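Local coordinates for succinoglycan biosynthesis protein (Bacillus cereus ATCC 14579, PDB 3B55) that binds a calcium ion and is probably an erythromycin esterase-like hydrolase, at residues Q174-I185 and I203-M213. The protein carries 1 engineered substitution. Residues are numbered along the deposited sequence; the frame is centred on the assembly and turned at random.
Sequences QSVNENVYNNII and IKGLIPVTKDM
Tyr181 of helix 178-192 packs its ring on Ile203, Leu206 and Ile207 and hydrogen-bonds to Thr210, just beyond helix 197-206, in a mixed apolar and polar helix-helix contact. The preceding loop 174-177 pairs with 210-213. Tyr181 OH donates a hydrogen bond to Thr210 OG1 at 2.8 Å, and the threonine oxygen lies at the edge of the ring, in its plane. The single proton of Thr210 OG1 has two possible acceptors, Val176 O at 2.9 Å and Leu206 O. Over one face of the ring comes Ile207 CG1, 3.8 Å from the centroid and 22° off the normal, a CH-pi contact. Ile203 CB packs against Tyr181 CD1, and Leu206 CB against CE1. Ile203 CG1 sits between its backbone N and carbonyl carbon (chi1 85°), where it meets Ile185 CD1 at 4.0 Å.

Val176 N donates to Thr210 O at 2.9 Å and 167°, almost straight. One water donates to Val176 O and Ile207 O, and a second to Asn177 OD1 and Lys211 O. At the far end, selenomethionine Met213 lays its CE 3.4 Å from Gln174 OE1. Ser175 OG and Asn177 N are both bound by Asp117 OD2. Ile262 and Phe265 of helix 250-268 also pack on this contact. It is a helical hairpin following strand 167-172, at the edge of the mixed sheet, and its Gln174 end approaches the calcium site of His85 and Glu113.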
loop_
_atom_site.group_PDB
_atom_site.type_symbol
_atom_site.label_atom_id
_atom_site.label_comp_id
_atom_site.label_asym_id
_atom_site.label_seq_id
_atom_site.Cartn_x
_atom_site.Cartn_y
_atom_site.Cartn_z
ATOM N N GLN A 174 12.365 0.804 -0.237
ATOM C CA GLN A 174 13.224 1.309 -1.295
ATOM C C GLN A 174 14.480 1.908 -0.667
ATOM O O GLN A 174 15.412 2.316 -1.364
ATOM C CB GLN A 174 12.469 2.353 -2.117
ATOM C CG GLN A 174 11.043 1.927 -2.444
ATOM C CD GLN A 174 10.674 2.139 -3.900
ATOM O OE1 GLN A 174 11.257 1.526 -4.796
ATOM N NE2 GLN A 174 9.700 3.009 -4.144
ATOM N N SER A 175 14.495 1.944 0.662
ATOM C CA SER A 175 15.622 2.481 1.411
ATOM C C SER A 175 15.476 2.196 2.908
ATOM O O SER A 175 14.408 1.827 3.390
ATOM C CB SER A 175 15.729 3.993 1.199
ATOM O OG SER A 175 14.635 4.663 1.801
ATOM N N VAL A 176 16.574 2.364 3.633
ATOM C CA VAL A 176 16.610 2.154 5.075
ATOM C C VAL A 176 17.423 3.307 5.639
ATOM O O VAL A 176 18.638 3.188 5.838
ATOM C CB VAL A 176 17.318 0.843 5.440
ATOM C CG1 VAL A 176 17.378 0.699 6.952
ATOM C CG2 VAL A 176 16.590 -0.335 4.808
ATOM N N ASN A 177 16.756 4.425 5.889
ATOM C CA ASN A 177 17.448 5.596 6.403
ATOM C C ASN A 177 17.970 5.400 7.819
ATOM O O ASN A 177 17.706 4.392 8.465
ATOM C CB ASN A 177 16.538 6.823 6.316
ATOM C CG ASN A 177 16.023 7.058 4.897
ATOM O OD1 ASN A 177 16.721 6.772 3.919
ATOM N ND2 ASN A 177 14.808 7.587 4.779
ATOM N N GLU A 178 18.709 6.390 8.295
ATOM C CA GLU A 178 19.322 6.350 9.610
ATOM C C GLU A 178 18.368 6.268 10.810
ATOM O O GLU A 178 18.734 5.708 11.847
ATOM C CB GLU A 178 20.260 7.555 9.743
ATOM C CG GLU A 178 21.342 7.413 10.791
ATOM C CD GLU A 178 22.450 8.439 10.611
ATOM O OE1 GLU A 178 23.362 8.496 11.468
ATOM O OE2 GLU A 178 22.409 9.184 9.606
ATOM N N ASN A 179 17.153 6.798 10.693
ATOM C CA ASN A 179 16.231 6.734 11.826
ATOM C C ASN A 179 15.928 5.301 12.249
ATOM O O ASN A 179 15.718 5.030 13.428
ATOM C CB ASN A 179 14.924 7.490 11.531
ATOM C CG ASN A 179 14.315 7.128 10.182
ATOM O OD1 ASN A 179 14.882 6.349 9.408
ATOM N ND2 ASN A 179 13.144 7.691 9.900
ATOM N N VAL A 180 15.914 4.382 11.292
ATOM C CA VAL A 180 15.651 2.983 11.611
ATOM C C VAL A 180 16.804 2.439 12.452
ATOM O O VAL A 180 16.589 1.744 13.441
ATOM C CB VAL A 180 15.513 2.134 10.327
ATOM C CG1 VAL A 180 15.585 0.647 10.666
ATOM C CG2 VAL A 180 14.195 2.455 9.642
ATOM N N TYR A 181 18.027 2.762 12.041
ATOM C CA TYR A 181 19.228 2.324 12.741
ATOM C C TYR A 181 19.302 2.924 14.144
ATOM O O TYR A 181 19.693 2.236 15.090
ATOM C CB TYR A 181 20.475 2.711 11.943
ATOM C CG TYR A 181 20.617 1.939 10.654
ATOM C CD1 TYR A 181 21.041 0.607 10.658
ATOM C CD2 TYR A 181 20.311 2.528 9.427
ATOM C CE1 TYR A 181 21.157 -0.118 9.472
ATOM C CE2 TYR A 181 20.423 1.814 8.238
ATOM C CZ TYR A 181 20.847 0.492 8.268
ATOM O OH TYR A 181 20.965 -0.218 7.095
ATOM N N ASN A 182 18.929 4.198 14.279
ATOM C CA ASN A 182 18.958 4.850 15.583
ATOM C C ASN A 182 17.944 4.255 16.549
ATOM O O ASN A 182 18.130 4.337 17.761
ATOM C CB ASN A 182 18.722 6.358 15.459
ATOM C CG ASN A 182 19.872 7.073 14.776
ATOM O OD1 ASN A 182 21.036 6.722 14.961
ATOM N ND2 ASN A 182 19.550 8.098 13.996
ATOM N N ASN A 183 16.866 3.669 16.033
ATOM C CA ASN A 183 15.877 3.046 16.917
ATOM C C ASN A 183 16.499 1.824 17.579
ATOM O O ASN A 183 16.306 1.578 18.770
ATOM C CB ASN A 183 14.626 2.612 16.143
ATOM C CG ASN A 183 13.709 3.773 15.816
ATOM O OD1 ASN A 183 13.677 4.775 16.535
ATOM N ND2 ASN A 183 12.937 3.636 14.741
ATOM N N ILE A 184 17.243 1.054 16.791
ATOM C CA ILE A 184 17.907 -0.140 17.296
ATOM C C ILE A 184 19.033 0.263 18.243
ATOM O O ILE A 184 19.179 -0.303 19.325
ATOM C CB ILE A 184 18.493 -0.980 16.136
ATOM C CG1 ILE A 184 17.360 -1.447 15.216
ATOM C CG2 ILE A 184 19.277 -2.175 16.689
ATOM C CD1 ILE A 184 17.849 -2.107 13.939
ATOM N N ILE A 185 19.829 1.241 17.827
ATOM C CA ILE A 185 20.938 1.734 18.642
ATOM C C ILE A 185 20.432 2.227 20.004
ATOM O O ILE A 185 20.955 1.844 21.056
ATOM C CB ILE A 185 21.671 2.908 17.927
ATOM C CG1 ILE A 185 22.531 2.374 16.776
ATOM C CG2 ILE A 185 22.532 3.682 18.916
ATOM C CD1 ILE A 185 23.674 1.466 17.219
ATOM N N ILE A 203 26.146 -1.658 11.889
ATOM C CA ILE A 203 25.126 -0.695 11.488
ATOM C C ILE A 203 25.802 0.550 10.911
ATOM O O ILE A 203 25.257 1.214 10.024
ATOM C CB ILE A 203 24.227 -0.270 12.700
ATOM C CG1 ILE A 203 24.876 0.865 13.484
ATOM C CG2 ILE A 203 23.995 -1.451 13.617
ATOM C CD1 ILE A 203 24.336 2.233 13.133
ATOM N N LYS A 204 26.991 0.861 11.417
ATOM C CA LYS A 204 27.723 2.031 10.955
ATOM C C LYS A 204 28.148 1.843 9.502
ATOM O O LYS A 204 28.236 2.805 8.739
ATOM C CB LYS A 204 28.937 2.268 11.857
ATOM C CG LYS A 204 29.496 3.680 11.832
ATOM C CD LYS A 204 30.416 3.884 13.027
ATOM C CE LYS A 204 31.231 5.143 12.888
ATOM N NZ LYS A 204 32.083 5.031 11.680
ATOM N N GLY A 205 28.413 0.598 9.126
ATOM C CA GLY A 205 28.815 0.304 7.764
ATOM C C GLY A 205 27.596 0.149 6.871
ATOM O O GLY A 205 27.653 0.413 5.676
ATOM N N LEU A 206 26.482 -0.273 7.457
ATOM C CA LEU A 206 25.243 -0.467 6.707
ATOM C C LEU A 206 24.537 0.832 6.333
ATOM O O LEU A 206 23.934 0.930 5.269
ATOM C CB LEU A 206 24.283 -1.340 7.516
ATOM C CG LEU A 206 24.484 -2.851 7.440
ATOM C CD1 LEU A 206 23.726 -3.523 8.576
ATOM C CD2 LEU A 206 24.013 -3.367 6.076
ATOM N N ILE A 207 24.623 1.826 7.208
ATOM C CA ILE A 207 23.965 3.106 6.985
ATOM C C ILE A 207 24.225 3.742 5.619
ATOM O O ILE A 207 23.283 4.012 4.873
ATOM C CB ILE A 207 24.329 4.102 8.112
ATOM C CG1 ILE A 207 23.697 3.636 9.428
ATOM C CG2 ILE A 207 23.852 5.508 7.758
ATOM C CD1 ILE A 207 24.114 4.450 10.633
ATOM N N PRO A 208 25.499 3.980 5.264
ATOM C CA PRO A 208 25.808 4.591 3.967
ATOM C C PRO A 208 25.409 3.814 2.710
ATOM O O PRO A 208 25.233 4.418 1.653
ATOM C CB PRO A 208 27.316 4.819 4.046
ATOM C CG PRO A 208 27.771 3.691 4.913
ATOM C CD PRO A 208 26.736 3.707 6.015
ATOM N N VAL A 209 25.267 2.495 2.804
ATOM C CA VAL A 209 24.896 1.715 1.621
ATOM C C VAL A 209 23.405 1.407 1.487
ATOM O O VAL A 209 22.969 0.877 0.464
ATOM C CB VAL A 209 25.680 0.386 1.547
ATOM C CG1 VAL A 209 27.170 0.676 1.412
ATOM C CG2 VAL A 209 25.400 -0.464 2.778
ATOM N N THR A 210 22.618 1.734 2.508
ATOM C CA THR A 210 21.182 1.488 2.437
ATOM C C THR A 210 20.401 2.790 2.286
ATOM O O THR A 210 19.173 2.784 2.357
ATOM C CB THR A 210 20.640 0.738 3.691
ATOM O OG1 THR A 210 20.851 1.532 4.861
ATOM C CG2 THR A 210 21.336 -0.606 3.855
ATOM N N LYS A 211 21.094 3.909 2.080
ATOM C CA LYS A 211 20.390 5.179 1.931
ATOM C C LYS A 211 19.506 5.220 0.685
ATOM O O LYS A 211 18.618 6.062 0.574
ATOM C CB LYS A 211 21.369 6.364 1.955
ATOM C CG LYS A 211 22.586 6.318 1.035
ATOM C CD LYS A 211 23.426 7.581 1.296
ATOM C CE LYS A 211 24.876 7.471 0.835
ATOM N NZ LYS A 211 25.035 7.523 -0.641
ATOM N N ASP A 212 19.759 4.306 -0.246
ATOM C CA ASP A 212 18.971 4.187 -1.470
ATOM C C ASP A 212 19.419 2.977 -2.286
ATOM O O ASP A 212 20.592 2.601 -2.263
ATOM C CB ASP A 212 19.016 5.484 -2.303
ATOM C CG ASP A 212 20.410 5.843 -2.791
ATOM O OD1 ASP A 212 20.951 5.117 -3.650
ATOM O OD2 ASP A 212 20.954 6.860 -2.308
HETATM N N MSE A 213 18.472 2.363 -2.989
HETATM C CA MSE A 213 18.734 1.169 -3.787
HETATM C C MSE A 213 19.939 1.250 -4.717
HETATM O O MSE A 213 20.667 0.275 -4.885
HETATM C CB MSE A 213 17.494 0.803 -4.605
HETATM C CG MSE A 213 16.269 0.523 -3.769
HETATM SE SE MSE A 213 14.829 -0.188 -4.833
HETATM C CE MSE A 213 14.456 1.395 -5.884
HETATM O O HOH W 1 20.821 4.753 5.739
HETATM O O HOH W 2 17.484 7.940 1.702
#